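Local coordinates for protein fimbrial subunit CupB6 (Pseudomonas aeruginosa, PDB 5CYL) that probably serves as the adhesive tip subunit of a chaperone-usher pilus, mediating attachment during biofilm formation, at residues 240-245 with 311-316; 283-288 with 318-323; 53-58 with 159-164. One frame throughout, in Å; residues are numbered along the deposited sequence.

Overall arrangement
CupB6 is an elongated two-part molecule rich in strand and almost without helix, and the three contacts sample both parts. Contacts 1 and 2 lie in the C-terminal, fimbrial-protein half, where both use strand 311-322: its first half pairs with 240-245 and its second half with 283-288. Their centres are about 19 Å apart, and they touch, Leu316 CD2 lying 3.8 Å from Val287 CG1 and Phe241 CE1 the same distance from Ala318 CB. Contact 3 belongs to a separate antiparallel sheet on the opposite side of the chain's centre, its own centre about 70 Å from that of contact 1 and about 87 Å from that of contact 2.

Contact 1: residues 240-245 with 311-316; sequences SFDISL and SADLPL
Phe241 and Ile243 trade backbone hydrogen bonds with Leu316 and Leu314, joining strands 239-245 and 311-322 as antiparallel neighbours in the fimbrial-protein sheet. In the first pair, Phe241 N gives a nearly straight bond to Leu316 O (2.8 Å), and Leu316 N returns one to Phe241 O. Ile243 and Leu314 repeat the exchange, with Leu314 N 2.8 Å from Ile243 O. Leu245 N then reaches Ala312 O at 2.7 Å, though the return bond from Ala312 N to Leu245 O is less certain. Between these pairs the backbone polar groups of Asp313 face away from 240-245 and bond to Arg306 of strand 299-308.

The two faces differ sharply. On the one carrying Phe241, Leu316 lays CB over the ring, 3.8 Å from the centroid and 18° off the normal, a CH-pi contact. CG of Leu316 stands anti to the carbonyl carbon (chi1 -63°), and the branch ends with CD1 touching both Phe241 CE2 and Ile243 CD1. Phe340 and Phe342 of strand 332-343 pack on Ile243 from within.

Across the other face, Asp242 and Asp313 bring their carboxylates together, at a separation too short to be trusted at this resolution. Arg306 forms a salt bridge to Asp313 OD2, which probably eases the closeness of the two acids and favours the ionised form of Asp313.

Contact 2: residues 283-288 with 318-323; sequences FGIVVK and AAYIRI
Gly284 and Ile321 exchange the first of two pairs of backbone hydrogen bonds that join strand 283-289 to the second half of strand 311-322. Gly284 N lies 2.8 Å from Ile321 O, and Ile321 N lies 2.7 Å from Gly284 O; Val286 and Ala319 form the second pair, with Val286 N 2.9 Å from Ala319 O. Ile321 brings CG2 to 3.5 Å from Gly284 O, covering the glycine backbone. Its other branch, with CG1 anti to the backbone N (chi1 -165°), carries CD1 to 3.9 Å from Val286 CG1, the two side chains crossing at about a right angle.

The other face holds Phe283, Ile285 and Val287 with Ala318, Tyr320 and Arg322. Ile285 and Tyr320 run side by side in the same direction, Ile285 CG1 standing 3.9 Å from Tyr320 CE1. Phe283 turns its CE2 corner to the start of the arginine chain, 3.9 Å from Arg322 CB; the two side chains cross obliquely, and the guanidinium is carried past the ring.

Further out, Leu221 and Phe356, from strands 215-225 and 352-361, cover Ile285 in the interior of the immunoglobulin-like pilin fold. Tyr320 OH is hydrogen-bonded to Ala334 O, which ties the far end of the ring to strand 332-343. The extended Arg322 chain carries NH1 to Phe229 O and NE to Gly324 O, while the Phe229 ring meets Phe283 edge-to-face. Tyr320 thus lies along hydrocarbon with its hydroxyl on a carbonyl, and backbone carbonyls are the main partners for the guanidinium of the buried Arg322, a long, weak ion pair to Glu326 adding little.

Contact 3: residues 53-58 with 159-164; sequences QEAHEL and RLKGEA
Glu57 and Arg159 form a hydrogen-bonded antiparallel pair at the surface of the N-terminal part, where the inner strands 56-65 and 151-160 of a four-stranded antiparallel sheet respectively begin and end, and immediately beyond it a type II beta turn runs from Leu160 to Glu163. Glu57 N is 2.7 Å from Arg159 O, and Arg159 N is 2.9 Å from Glu57 O. A weak bond from Lys161 N to Ala55 O follows as the segments part.

The Glu57 side chain reaches the turn through its conformation. A first torsion near -96° sends the chain toward the turn, and it then runs straight out beyond CG (chi2 180°), which takes its carboxylate past the end of the pairing. On the way its CG meets Lys161 CG at 3.4 Å, the two chains crossing at about a right angle. Lys161 bends at chi2, and its CB rests 3.9 Å from Ala55 CB; its amino group leads off, leaving the opposite charges unjoined. Lys110 of the neighbouring strand 106-112 makes a salt bridge with Glu57 OE1 and also bonds Ala164 O, linking the strand to the residue just after the turn.

His56 sets the edge of its ring near Arg159 O, and Leu160 swings CD2 back to 3.5 Å from His56 CE1. Gly162, at the positive-phi position of the turn, donates its N-H to Glu57 OE1 at 2.9 Å, an almost straight bond (173°) that arrives from above the carboxylate plane.

Contact 1: residues 240-245 with 311-316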
ATOM      1  N   SER A 240     -23.341   3.358  26.250  1.00 37.81           N
ATOM      2  CA  SER A 240     -22.509   2.833  25.138  1.00 36.20           C
ATOM      3  C   SER A 240     -22.762   3.438  23.774  1.00 36.11           C
ATOM      4  O   SER A 240     -23.887   3.598  23.363  1.00 43.26           O
ATOM      5  CB  SER A 240     -22.648   1.331  25.036  1.00 36.79           C
ATOM      6  OG  SER A 240     -21.802   0.727  26.009  1.00 48.50           O
ATOM      7  N   PHE A 241     -21.679   3.795  23.101  1.00 32.68           N
ATOM      8  CA  PHE A 241     -21.722   4.315  21.736  1.00 31.13           C
ATOM      9  C   PHE A 241     -20.509   3.877  20.946  1.00 32.04           C
ATOM     10  O   PHE A 241     -19.514   3.474  21.509  1.00 34.59           O
ATOM     11  CB  PHE A 241     -21.901   5.833  21.720  1.00 30.26           C
ATOM     12  CG  PHE A 241     -20.781   6.594  22.336  1.00 31.72           C
ATOM     13  CD1 PHE A 241     -20.540   6.536  23.692  1.00 32.56           C
ATOM     14  CD2 PHE A 241     -19.984   7.410  21.546  1.00 32.79           C
ATOM     15  CE1 PHE A 241     -19.494   7.266  24.251  1.00 34.47           C
ATOM     16  CE2 PHE A 241     -18.946   8.157  22.086  1.00 30.80           C
ATOM     17  CZ  PHE A 241     -18.700   8.085  23.444  1.00 32.50           C
ATOM     18  N   ASP A 242     -20.600   3.948  19.629  1.00 35.44           N
ATOM     19  CA  ASP A 242     -19.507   3.565  18.743  1.00 36.30           C
ATOM     20  C   ASP A 242     -19.208   4.681  17.759  1.00 34.56           C
ATOM     21  O   ASP A 242     -20.125   5.281  17.203  1.00 40.01           O
ATOM     22  CB  ASP A 242     -19.907   2.304  17.993  1.00 39.78           C
ATOM     23  CG  ASP A 242     -18.746   1.603  17.393  1.00 47.73           C
ATOM     24  OD1 ASP A 242     -18.222   2.033  16.394  1.00 56.99           O
ATOM     25  OD2 ASP A 242     -18.348   0.580  17.885  1.00 58.61           O
ATOM     26  N   ILE A 243     -17.930   4.953  17.536  1.00 31.30           N
ATOM     27  CA  ILE A 243     -17.523   5.892  16.484  1.00 32.02           C
ATOM     28  C   ILE A 243     -16.989   5.012  15.378  1.00 34.25           C
ATOM     29  O   ILE A 243     -16.060   4.249  15.593  1.00 33.07           O
ATOM     30  CB  ILE A 243     -16.471   6.900  16.940  1.00 30.06           C
ATOM     31  CG1 ILE A 243     -17.043   7.802  18.039  1.00 29.85           C
ATOM     32  CG2 ILE A 243     -15.978   7.733  15.761  1.00 28.24           C
ATOM     33  CD1 ILE A 243     -16.048   8.804  18.547  1.00 29.73           C
ATOM     34  N   SER A 244     -17.605   5.084  14.208  1.00 37.40           N
ATOM     35  CA  SER A 244     -17.241   4.199  13.115  1.00 42.68           C
ATOM     36  C   SER A 244     -16.940   4.866  11.755  1.00 44.63           C
ATOM     37  O   SER A 244     -17.402   5.949  11.452  1.00 47.66           O
ATOM     38  CB  SER A 244     -18.329   3.159  12.974  1.00 43.80           C
ATOM     39  OG  SER A 244     -17.998   2.263  11.941  1.00 62.58           O
ATOM     40  N   LEU A 245     -16.151   4.178  10.954  1.00 42.45           N
ATOM     41  CA  LEU A 245     -15.806   4.601   9.603  1.00 43.82           C
ATOM     42  C   LEU A 245     -16.167   3.464   8.673  1.00 46.29           C
ATOM     43  O   LEU A 245     -16.042   2.293   9.060  1.00 42.67           O
ATOM     44  CB  LEU A 245     -14.308   4.885   9.477  1.00 42.70           C
ATOM     45  CG  LEU A 245     -13.759   6.167  10.094  1.00 41.41           C
ATOM     46  CD1 LEU A 245     -12.243   6.120  10.111  1.00 43.58           C
ATOM     47  CD2 LEU A 245     -14.223   7.393   9.330  1.00 39.98           C
ATOM     48  N   SER A 311     -15.281  -1.761   7.561  1.00 49.28           N
ATOM     49  CA  SER A 311     -15.380  -0.622   8.474  1.00 49.08           C
ATOM     50  C   SER A 311     -14.424  -0.689   9.673  1.00 46.42           C
ATOM     51  O   SER A 311     -14.026  -1.740  10.118  1.00 48.27           O
ATOM     52  CB  SER A 311     -16.820  -0.391   8.929  1.00 45.46           C
ATOM     53  OG  SER A 311     -17.320  -1.589   9.413  1.00 47.46           O
ATOM     54  N   ALA A 312     -14.056   0.476  10.177  1.00 40.34           N
ATOM     55  CA  ALA A 312     -13.230   0.609  11.349  1.00 38.48           C
ATOM     56  C   ALA A 312     -14.022   1.351  12.423  1.00 38.64           C
ATOM     57  O   ALA A 312     -14.631   2.362  12.174  1.00 40.33           O
ATOM     58  CB  ALA A 312     -11.970   1.362  10.999  1.00 36.13           C
ATOM     59  N   ASP A 313     -13.983   0.845  13.644  1.00 37.71           N
ATOM     60  CA  ASP A 313     -14.726   1.475  14.734  1.00 40.11           C
ATOM     61  C   ASP A 313     -13.953   1.527  16.052  1.00 41.41           C
ATOM     62  O   ASP A 313     -13.056   0.732  16.292  1.00 41.98           O
ATOM     63  CB  ASP A 313     -16.065   0.769  14.958  1.00 40.71           C
ATOM     64  CG  ASP A 313     -15.915  -0.513  15.722  1.00 42.05           C
ATOM     65  OD1 ASP A 313     -15.197  -1.425  15.231  1.00 43.96           O
ATOM     66  OD2 ASP A 313     -16.503  -0.608  16.819  1.00 43.97           O
ATOM     67  N   LEU A 314     -14.314   2.479  16.896  1.00 38.38           N
ATOM     68  CA  LEU A 314     -13.858   2.471  18.274  1.00 35.10           C
ATOM     69  C   LEU A 314     -15.063   2.316  19.196  1.00 34.27           C
ATOM     70  O   LEU A 314     -15.947   3.178  19.211  1.00 34.89           O
ATOM     71  CB  LEU A 314     -13.099   3.756  18.611  1.00 34.47           C
ATOM     72  CG  LEU A 314     -12.401   3.764  19.966  1.00 34.74           C
ATOM     73  CD1 LEU A 314     -11.349   2.690  20.037  1.00 33.20           C
ATOM     74  CD2 LEU A 314     -11.790   5.128  20.241  1.00 32.68           C
ATOM     75  N   PRO A 315     -15.116   1.225  19.952  1.00 31.96           N
ATOM     76  CA  PRO A 315     -16.198   1.047  20.917  1.00 31.68           C
ATOM     77  C   PRO A 315     -15.986   1.927  22.152  1.00 34.71           C
ATOM     78  O   PRO A 315     -14.880   1.989  22.679  1.00 34.37           O
ATOM     79  CB  PRO A 315     -16.135  -0.433  21.268  1.00 30.90           C
ATOM     80  CG  PRO A 315     -14.725  -0.856  20.928  1.00 34.11           C
ATOM     81  CD  PRO A 315     -14.378  -0.022  19.713  1.00 33.53           C
ATOM     82  N   LEU A 316     -17.033   2.614  22.592  1.00 32.01           N
ATOM     83  CA  LEU A 316     -16.917   3.555  23.696  1.00 30.13           C
ATOM     84  C   LEU A 316     -18.094   3.492  24.662  1.00 31.82           C
ATOM     85  O   LEU A 316     -19.205   3.143  24.280  1.00 36.64           O
ATOM     86  CB  LEU A 316     -16.772   4.982  23.168  1.00 28.43           C
ATOM     87  CG  LEU A 316     -15.542   5.322  22.335  1.00 28.44           C
ATOM     88  CD1 LEU A 316     -15.728   6.630  21.585  1.00 27.65           C
ATOM     89  CD2 LEU A 316     -14.295   5.416  23.191  1.00 27.35           C
TER

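Contact 2: residues 283-288 with 318-323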
ATOM      1  N   PHE A 283     -18.384  17.998  38.636  1.00 36.67           N
ATOM      2  CA  PHE A 283     -18.575  16.777  37.903  1.00 36.44           C
ATOM      3  C   PHE A 283     -17.886  16.865  36.578  1.00 35.31           C
ATOM      4  O   PHE A 283     -17.657  17.948  36.052  1.00 34.87           O
ATOM      5  CB  PHE A 283     -20.069  16.499  37.679  1.00 37.08           C
ATOM      6  CG  PHE A 283     -20.806  16.177  38.936  1.00 38.21           C
ATOM      7  CD1 PHE A 283     -21.290  17.189  39.750  1.00 39.29           C
ATOM      8  CD2 PHE A 283     -20.996  14.859  39.317  1.00 40.27           C
ATOM      9  CE1 PHE A 283     -21.954  16.880  40.925  1.00 42.82           C
ATOM     10  CE2 PHE A 283     -21.650  14.527  40.500  1.00 40.89           C
ATOM     11  CZ  PHE A 283     -22.143  15.542  41.300  1.00 43.75           C
ATOM     12  N   GLY A 284     -17.599  15.702  36.033  1.00 33.19           N
ATOM     13  CA  GLY A 284     -17.047  15.628  34.712  1.00 32.76           C
ATOM     14  C   GLY A 284     -17.585  14.424  34.015  1.00 33.23           C
ATOM     15  O   GLY A 284     -18.391  13.669  34.590  1.00 35.65           O
ATOM     16  N   ILE A 285     -17.113  14.208  32.794  1.00 31.89           N
ATOM     17  CA  ILE A 285     -17.479  13.012  32.036  1.00 31.60           C
ATOM     18  C   ILE A 285     -16.240  12.116  31.785  1.00 31.12           C
ATOM     19  O   ILE A 285     -15.169  12.615  31.437  1.00 28.96           O
ATOM     20  CB  ILE A 285     -18.124  13.427  30.727  1.00 31.50           C
ATOM     21  CG1 ILE A 285     -19.471  14.045  31.004  1.00 31.35           C
ATOM     22  CG2 ILE A 285     -18.340  12.233  29.840  1.00 33.64           C
ATOM     23  CD1 ILE A 285     -19.999  14.825  29.847  1.00 32.09           C
ATOM     24  N   VAL A 286     -16.372  10.810  31.992  1.00 28.48           N
ATOM     25  CA  VAL A 286     -15.296   9.886  31.608  1.00 29.60           C
ATOM     26  C   VAL A 286     -15.719   8.953  30.470  1.00 30.37           C
ATOM     27  O   VAL A 286     -16.808   8.409  30.507  1.00 37.09           O
ATOM     28  CB  VAL A 286     -14.764   9.059  32.792  1.00 28.46           C
ATOM     29  CG1 VAL A 286     -13.883   9.923  33.669  1.00 29.02           C
ATOM     30  CG2 VAL A 286     -15.888   8.469  33.591  1.00 28.57           C
ATOM     31  N   VAL A 287     -14.846   8.723  29.487  1.00 27.07           N
ATOM     32  CA  VAL A 287     -15.150   7.806  28.396  1.00 25.23           C
ATOM     33  C   VAL A 287     -14.159   6.662  28.354  1.00 26.80           C
ATOM     34  O   VAL A 287     -12.926   6.862  28.286  1.00 28.77           O
ATOM     35  CB  VAL A 287     -15.123   8.503  27.046  1.00 24.71           C
ATOM     36  CG1 VAL A 287     -15.741   7.616  25.973  1.00 26.31           C
ATOM     37  CG2 VAL A 287     -15.865   9.804  27.143  1.00 25.19           C
ATOM     38  N   LYS A 288     -14.698   5.448  28.349  1.00 25.89           N
ATOM     39  CA  LYS A 288     -13.861   4.277  28.392  1.00 26.67           C
ATOM     40  C   LYS A 288     -13.716   3.565  27.025  1.00 29.19           C
ATOM     41  O   LYS A 288     -14.708   3.227  26.391  1.00 32.23           O
ATOM     42  CB  LYS A 288     -14.408   3.345  29.431  1.00 25.61           C
ATOM     43  CG  LYS A 288     -13.587   2.103  29.523  1.00 26.82           C
ATOM     44  CD  LYS A 288     -14.446   1.053  30.154  1.00 28.32           C
ATOM     45  CE  LYS A 288     -13.582  -0.087  30.566  1.00 30.75           C
ATOM     46  NZ  LYS A 288     -14.362  -1.129  31.283  1.00 33.09           N
ATOM     47  N   ALA A 318     -19.636   5.961  28.138  1.00 30.76           N
ATOM     48  CA  ALA A 318     -19.487   7.236  28.843  1.00 30.43           C
ATOM     49  C   ALA A 318     -20.341   7.326  30.110  1.00 30.47           C
ATOM     50  O   ALA A 318     -21.400   6.710  30.194  1.00 31.18           O
ATOM     51  CB  ALA A 318     -19.804   8.386  27.909  1.00 28.50           C
ATOM     52  N   ALA A 319     -19.849   8.081  31.082  1.00 28.01           N
ATOM     53  CA  ALA A 319     -20.577   8.296  32.330  1.00 26.58           C
ATOM     54  C   ALA A 319     -20.147   9.585  32.984  1.00 28.51           C
ATOM     55  O   ALA A 319     -19.102  10.159  32.649  1.00 31.33           O
ATOM     56  CB  ALA A 319     -20.408   7.136  33.290  1.00 23.77           C
ATOM     57  N   TYR A 320     -20.993  10.080  33.875  1.00 29.38           N
ATOM     58  CA  TYR A 320     -20.628  11.193  34.752  1.00 29.65           C
ATOM     59  C   TYR A 320     -19.660  10.724  35.843  1.00 30.72           C
ATOM     60  O   TYR A 320     -19.777   9.611  36.362  1.00 30.75           O
ATOM     61  CB  TYR A 320     -21.884  11.764  35.385  1.00 29.79           C
ATOM     62  CG  TYR A 320     -22.662  12.602  34.417  1.00 29.95           C
ATOM     63  CD1 TYR A 320     -22.090  13.756  33.863  1.00 29.93           C
ATOM     64  CD2 TYR A 320     -23.948  12.264  34.051  1.00 28.63           C
ATOM     65  CE1 TYR A 320     -22.783  14.547  32.968  1.00 31.55           C
ATOM     66  CE2 TYR A 320     -24.659  13.036  33.136  1.00 30.31           C
ATOM     67  CZ  TYR A 320     -24.079  14.167  32.596  1.00 32.78           C
ATOM     68  OH  TYR A 320     -24.790  14.987  31.720  1.00 36.13           O
ATOM     69  N   ILE A 321     -18.709  11.570  36.193  1.00 29.91           N
ATOM     70  CA  ILE A 321     -17.818  11.265  37.315  1.00 29.03           C
ATOM     71  C   ILE A 321     -17.835  12.417  38.288  1.00 30.47           C
ATOM     72  O   ILE A 321     -17.896  13.584  37.873  1.00 31.72           O
ATOM     73  CB  ILE A 321     -16.383  10.992  36.846  1.00 27.15           C
ATOM     74  CG1 ILE A 321     -15.577  10.316  37.958  1.00 26.20           C
ATOM     75  CG2 ILE A 321     -15.738  12.277  36.344  1.00 25.42           C
ATOM     76  CD1 ILE A 321     -14.154   9.964  37.587  1.00 25.81           C
ATOM     77  N   ARG A 322     -17.785  12.122  39.571  1.00 31.50           N
ATOM     78  CA  ARG A 322     -17.743  13.199  40.545  1.00 33.65           C
ATOM     79  C   ARG A 322     -16.328  13.667  40.859  1.00 34.46           C
ATOM     80  O   ARG A 322     -15.509  12.906  41.380  1.00 34.80           O
ATOM     81  CB  ARG A 322     -18.414  12.744  41.808  1.00 35.53           C
ATOM     82  CG  ARG A 322     -18.379  13.784  42.904  1.00 35.70           C
ATOM     83  CD  ARG A 322     -18.574  13.137  44.249  1.00 34.48           C
ATOM     84  NE  ARG A 322     -18.160  14.011  45.320  1.00 33.58           N
ATOM     85  CZ  ARG A 322     -18.493  13.830  46.586  1.00 35.08           C
ATOM     86  NH1 ARG A 322     -19.239  12.782  46.948  1.00 34.23           N
ATOM     87  NH2 ARG A 322     -18.064  14.690  47.494  1.00 34.24           N
ATOM     88  N   ILE A 323     -16.040  14.923  40.578  1.00 35.39           N
ATOM     89  CA  ILE A 323     -14.699  15.410  40.903  1.00 37.30           C
ATOM     90  C   ILE A 323     -14.627  16.344  42.112  1.00 40.60           C
ATOM     91  O   ILE A 323     -13.561  16.416  42.695  1.00 46.81           O
ATOM     92  CB  ILE A 323     -13.975  16.038  39.711  1.00 33.45           C
ATOM     93  CG1 ILE A 323     -14.727  17.319  39.361  1.00 34.09           C
ATOM     94  CG2 ILE A 323     -13.845  14.999  38.594  1.00 31.86           C
ATOM     95  CD1 ILE A 323     -14.440  17.958  38.023  1.00 37.10           C
TER

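Contact 3: residues 53-58 with 159-164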
ATOM      1  N   GLN A  53      24.385 -17.388 -46.981  1.00 98.13           N
ATOM      2  CA  GLN A  53      24.354 -18.791 -47.408  1.00 98.76           C
ATOM      3  C   GLN A  53      23.742 -19.682 -46.299  1.00102.58           C
ATOM      4  O   GLN A  53      22.917 -20.549 -46.564  1.00 96.06           O
ATOM      5  CB  GLN A  53      25.784 -19.243 -47.768  1.00 94.64           C
ATOM      6  N   GLU A  54      24.218 -19.527 -45.075  1.00110.63           N
ATOM      7  CA  GLU A  54      23.752 -20.335 -43.950  1.00100.01           C
ATOM      8  C   GLU A  54      22.542 -19.725 -43.251  1.00 89.98           C
ATOM      9  O   GLU A  54      22.457 -18.525 -43.154  1.00 79.70           O
ATOM     10  CB  GLU A  54      24.892 -20.541 -42.952  1.00102.51           C
ATOM     11  CG  GLU A  54      26.133 -21.205 -43.508  1.00108.97           C
ATOM     12  CD  GLU A  54      26.760 -20.412 -44.635  1.00127.85           C
ATOM     13  OE1 GLU A  54      26.359 -19.246 -44.818  1.00138.12           O
ATOM     14  OE2 GLU A  54      27.648 -20.951 -45.349  1.00136.32           O
ATOM     15  N   ALA A  55      21.624 -20.567 -42.770  1.00 81.94           N
ATOM     16  CA  ALA A  55      20.473 -20.145 -41.941  1.00 77.96           C
ATOM     17  C   ALA A  55      20.901 -19.426 -40.632  1.00 77.50           C
ATOM     18  O   ALA A  55      21.876 -19.810 -39.963  1.00 77.65           O
ATOM     19  CB  ALA A  55      19.559 -21.326 -41.641  1.00 69.44           C
ATOM     20  N   HIS A  56      20.166 -18.376 -40.281  1.00 73.78           N
ATOM     21  CA  HIS A  56      20.446 -17.611 -39.071  1.00 73.81           C
ATOM     22  C   HIS A  56      19.221 -17.517 -38.158  1.00 76.69           C
ATOM     23  O   HIS A  56      18.074 -17.646 -38.591  1.00 73.04           O
ATOM     24  CB  HIS A  56      20.936 -16.206 -39.416  1.00 74.36           C
ATOM     25  CG  HIS A  56      22.375 -16.142 -39.815  1.00 74.48           C
ATOM     26  ND1 HIS A  56      23.399 -16.374 -38.928  1.00 71.85           N
ATOM     27  CD2 HIS A  56      22.968 -15.830 -40.988  1.00 73.30           C
ATOM     28  CE1 HIS A  56      24.561 -16.222 -39.535  1.00 65.78           C
ATOM     29  NE2 HIS A  56      24.326 -15.895 -40.789  1.00 69.92           N
ATOM     30  N   GLU A  57      19.499 -17.275 -36.884  1.00 74.29           N
ATOM     31  CA  GLU A  57      18.461 -17.084 -35.881  1.00 65.42           C
ATOM     32  C   GLU A  57      18.719 -15.850 -35.042  1.00 60.19           C
ATOM     33  O   GLU A  57      19.852 -15.494 -34.786  1.00 52.90           O
ATOM     34  CB  GLU A  57      18.367 -18.285 -34.958  1.00 62.69           C
ATOM     35  CG  GLU A  57      17.312 -19.295 -35.331  1.00 65.38           C
ATOM     36  CD  GLU A  57      17.287 -20.454 -34.360  1.00 65.79           C
ATOM     37  OE1 GLU A  57      18.264 -20.604 -33.555  1.00 57.91           O
ATOM     38  OE2 GLU A  57      16.279 -21.207 -34.422  1.00 71.73           O
ATOM     39  N   LEU A  58      17.632 -15.231 -34.604  1.00 61.89           N
ATOM     40  CA  LEU A  58      17.707 -14.134 -33.647  1.00 59.01           C
ATOM     41  C   LEU A  58      17.365 -14.695 -32.274  1.00 60.64           C
ATOM     42  O   LEU A  58      16.230 -15.088 -32.034  1.00 60.63           O
ATOM     43  CB  LEU A  58      16.733 -13.034 -34.053  1.00 53.03           C
ATOM     44  CG  LEU A  58      17.148 -11.623 -33.610  1.00 49.44           C
ATOM     45  CD1 LEU A  58      18.633 -11.397 -33.746  1.00 46.95           C
ATOM     46  CD2 LEU A  58      16.433 -10.530 -34.389  1.00 48.36           C
ATOM     47  N   ARG A 159      22.670 -15.616 -34.297  1.00 50.33           N
ATOM     48  CA  ARG A 159      23.412 -16.893 -34.214  1.00 56.26           C
ATOM     49  C   ARG A 159      23.021 -17.882 -35.324  1.00 58.77           C
ATOM     50  O   ARG A 159      21.943 -17.763 -35.904  1.00 57.94           O
ATOM     51  CB  ARG A 159      23.173 -17.528 -32.841  1.00 57.86           C
ATOM     52  CG  ARG A 159      23.670 -16.676 -31.678  1.00 57.68           C
ATOM     53  CD  ARG A 159      25.046 -17.100 -31.219  1.00 56.12           C
ATOM     54  NE  ARG A 159      24.824 -18.387 -30.562  1.00 60.37           N
ATOM     55  CZ  ARG A 159      25.765 -19.154 -30.059  1.00 66.86           C
ATOM     56  NH1 ARG A 159      27.026 -18.774 -30.151  1.00 77.04           N
ATOM     57  NH2 ARG A 159      25.448 -20.287 -29.455  1.00 70.24           N
ATOM     58  N   LEU A 160      23.887 -18.854 -35.618  1.00 59.27           N
ATOM     59  CA  LEU A 160      23.522 -19.912 -36.593  1.00 66.79           C
ATOM     60  C   LEU A 160      22.339 -20.699 -36.054  1.00 68.92           C
ATOM     61  O   LEU A 160      22.309 -20.959 -34.865  1.00 84.12           O
ATOM     62  CB  LEU A 160      24.695 -20.854 -36.894  1.00 68.15           C
ATOM     63  CG  LEU A 160      25.941 -20.256 -37.580  1.00 65.03           C
ATOM     64  CD1 LEU A 160      26.976 -21.348 -37.839  1.00 62.61           C
ATOM     65  CD2 LEU A 160      25.641 -19.481 -38.863  1.00 58.76           C
ATOM     66  N   LYS A 161      21.377 -21.013 -36.924  1.00 65.60           N
ATOM     67  CA  LYS A 161      20.071 -21.589 -36.542  1.00 67.50           C
ATOM     68  C   LYS A 161      20.249 -22.875 -35.744  1.00 71.96           C
ATOM     69  O   LYS A 161      20.923 -23.786 -36.196  1.00 72.24           O
ATOM     70  CB  LYS A 161      19.264 -21.911 -37.781  1.00 63.86           C
ATOM     71  CG  LYS A 161      17.780 -21.658 -37.673  1.00 67.31           C
ATOM     72  CD  LYS A 161      17.040 -22.646 -38.558  1.00 72.75           C
ATOM     73  CE  LYS A 161      15.699 -22.125 -39.083  1.00 74.51           C
ATOM     74  NZ  LYS A 161      14.668 -23.186 -39.320  1.00 72.01           N
ATOM     75  N   GLY A 162      19.657 -22.920 -34.555  1.00 78.56           N
ATOM     76  CA  GLY A 162      19.776 -24.081 -33.672  1.00 81.08           C
ATOM     77  C   GLY A 162      21.100 -24.294 -32.928  1.00 81.12           C
ATOM     78  O   GLY A 162      21.190 -25.243 -32.139  1.00 82.17           O
ATOM     79  N   GLU A 163      22.115 -23.462 -33.171  1.00 73.85           N
ATOM     80  CA  GLU A 163      23.410 -23.614 -32.472  1.00 71.05           C
ATOM     81  C   GLU A 163      23.277 -23.397 -30.929  1.00 75.25           C
ATOM     82  O   GLU A 163      23.891 -24.105 -30.136  1.00 73.66           O
ATOM     83  CB  GLU A 163      24.511 -22.724 -33.099  1.00 65.94           C
ATOM     84  N   ALA A 164      22.428 -22.452 -30.513  1.00 75.52           N
ATOM     85  CA  ALA A 164      22.228 -22.095 -29.068  1.00 66.13           C
ATOM     86  C   ALA A 164      20.969 -22.713 -28.495  1.00 61.16           C
ATOM     87  O   ALA A 164      19.930 -22.579 -29.117  1.00 68.65           O
ATOM     88  CB  ALA A 164      22.152 -20.580 -28.915  1.00 62.88           C
TER